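RxLR effector protein 54 (Phytophthora infestans, PDB 5L7S) binds the host autophagy protein ATG8CL through a C-terminal ATG8-interacting motif and stimulates autophagosome formation in infected plant cells. Local coordinates at residues D69-L74 with D139-F144. Sequence-based numbering, arbitrary orientation.
Sequences DIYYLL and DDTPMF
Y71 and Y72 bridge a wide backbone gap to T141, P142 and M143: the closest CA atoms, those of Y72 and T141, stand 10.3 Å apart, and no hydrogen bond crosses. One side is a turn of helix 67-75; the other is a short 3-10 turn running through T141 into the first turn of helix 142-155. T141 is the N-cap of that helix, its OG1 accepting from F144 N at 3.3 Å and also bonded to L138 O.

The tyrosines reach across as neighbours on the helix. Y71, with CG anti to its own N (chi1 -171°), extends until OH comes 3.6 Å from P142 CD, at the N-terminal end of the second helix and close to T141 CB. M143 comes the other way, alongside Y71. A bend at its last torsion (chi3 -77°) brings the methyl into the notch on one side of the ring pair, where CE lies 3.8 Å from Y71 CD2 and 3.6 Å from Y72 CZ, oblique to both rings. Y71 CD2 also sits over the centre of the Y72 ring, 4.1 Å above its plane, so Y71 rests on the Y72 face while both rings meet the M143 methyl. The Y72 hydroxyl, though buried, is satisfied by a hydrogen bond to L129 O.

This is apolar packing between what are assigned as WY-domains 2 and 3, the former supplying the tyrosines and the latter the helix start. L83 and F87 of helix 80-91, and L107 from a loop, touch Y71, while D69 makes a salt bridge to R130, beside L129; behind, I70, L73 and L74 of helix 67-75 pack against helix 44-60.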
# COMPACT_ATOMS: atom_id res chain seq x y z
N ASP A 69 3.02 -14.96 5.07
CA ASP A 69 1.75 -15.71 5.11
C ASP A 69 0.89 -15.22 6.27
O ASP A 69 -0.30 -14.91 6.08
CB ASP A 69 1.98 -17.22 5.28
CG ASP A 69 2.56 -17.90 4.04
OD1 ASP A 69 2.42 -17.38 2.91
OD2 ASP A 69 3.15 -18.99 4.20
N ILE A 70 1.49 -15.13 7.45
CA ILE A 70 0.81 -14.64 8.64
C ILE A 70 0.40 -13.18 8.47
O ILE A 70 -0.74 -12.82 8.76
CB ILE A 70 1.66 -14.80 9.92
CG1 ILE A 70 1.86 -16.29 10.25
CG2 ILE A 70 1.01 -14.10 11.11
CD1 ILE A 70 3.04 -16.57 11.16
N TYR A 71 1.32 -12.33 8.00
CA TYR A 71 1.05 -10.90 7.88
C TYR A 71 -0.09 -10.61 6.91
O TYR A 71 -1.02 -9.87 7.24
CB TYR A 71 2.30 -10.12 7.45
CG TYR A 71 2.15 -8.61 7.53
CD1 TYR A 71 2.03 -7.97 8.75
CD2 TYR A 71 2.14 -7.83 6.37
CE1 TYR A 71 1.90 -6.58 8.83
CE2 TYR A 71 2.00 -6.44 6.44
CZ TYR A 71 1.88 -5.82 7.67
OH TYR A 71 1.75 -4.45 7.75
N TYR A 72 -0.03 -11.20 5.73
CA TYR A 72 -1.01 -10.89 4.69
C TYR A 72 -2.38 -11.52 4.94
O TYR A 72 -3.39 -10.96 4.50
CB TYR A 72 -0.44 -11.20 3.30
CG TYR A 72 0.62 -10.19 2.88
CD1 TYR A 72 0.29 -8.85 2.69
CD2 TYR A 72 1.96 -10.57 2.68
CE1 TYR A 72 1.25 -7.92 2.31
CE2 TYR A 72 2.92 -9.64 2.30
CZ TYR A 72 2.56 -8.32 2.12
OH TYR A 72 3.48 -7.38 1.74
N LEU A 73 -2.44 -12.63 5.67
CA LEU A 73 -3.72 -13.20 6.12
C LEU A 73 -4.44 -12.26 7.09
O LEU A 73 -5.65 -12.03 6.97
CB LEU A 73 -3.51 -14.56 6.79
CG LEU A 73 -4.75 -15.30 7.32
CD1 LEU A 73 -5.68 -15.71 6.18
CD2 LEU A 73 -4.34 -16.51 8.15
N LEU A 74 -3.69 -11.75 8.06
CA LEU A 74 -4.24 -10.87 9.08
C LEU A 74 -4.53 -9.47 8.54
O LEU A 74 -5.44 -8.79 9.03
CB LEU A 74 -3.28 -10.77 10.27
CG LEU A 74 -2.98 -12.06 11.02
CD1 LEU A 74 -1.78 -11.86 11.93
CD2 LEU A 74 -4.19 -12.52 11.82
N ASP A 139 -0.69 1.28 0.37
CA ASP A 139 -0.08 2.56 0.81
C ASP A 139 -0.07 2.83 2.33
O ASP A 139 0.52 3.82 2.75
CB ASP A 139 -0.67 3.77 0.06
CG ASP A 139 -2.18 3.92 0.20
OD1 ASP A 139 -2.85 2.98 0.70
OD2 ASP A 139 -2.71 4.98 -0.20
N ASP A 140 -0.68 1.96 3.14
CA ASP A 140 -0.56 2.03 4.59
C ASP A 140 0.43 1.03 5.19
O ASP A 140 0.75 1.12 6.38
CB ASP A 140 -1.93 1.85 5.25
CG ASP A 140 -2.90 2.99 4.92
OD1 ASP A 140 -2.46 4.16 4.82
OD2 ASP A 140 -4.11 2.71 4.78
N THR A 141 0.93 0.08 4.39
CA THR A 141 1.84 -0.95 4.92
C THR A 141 3.26 -0.40 5.04
O THR A 141 3.74 0.28 4.13
CB THR A 141 1.87 -2.24 4.06
OG1 THR A 141 2.49 -1.99 2.80
CG2 THR A 141 0.46 -2.78 3.84
N PRO A 142 3.94 -0.67 6.18
CA PRO A 142 5.34 -0.25 6.31
C PRO A 142 6.27 -0.81 5.24
O PRO A 142 7.15 -0.10 4.78
CB PRO A 142 5.73 -0.77 7.71
CG PRO A 142 4.73 -1.81 8.05
CD PRO A 142 3.47 -1.36 7.39
N MET A 143 6.06 -2.07 4.84
CA MET A 143 6.88 -2.69 3.79
C MET A 143 6.81 -1.95 2.45
O MET A 143 7.81 -1.90 1.73
CB MET A 143 6.51 -4.17 3.60
CG MET A 143 6.91 -5.05 4.77
SD MET A 143 6.98 -6.79 4.33
CE MET A 143 5.24 -7.21 4.31
N PHE A 144 5.65 -1.39 2.13
CA PHE A 144 5.52 -0.56 0.93
C PHE A 144 6.37 0.71 1.07
O PHE A 144 7.13 1.03 0.16
CB PHE A 144 4.07 -0.18 0.67
CG PHE A 144 3.88 0.72 -0.51
CD1 PHE A 144 4.17 0.27 -1.80
CD2 PHE A 144 3.42 2.03 -0.35
CE1 PHE A 144 4.00 1.10 -2.89
CE2 PHE A 144 3.25 2.86 -1.44
CZ PHE A 144 3.54 2.40 -2.72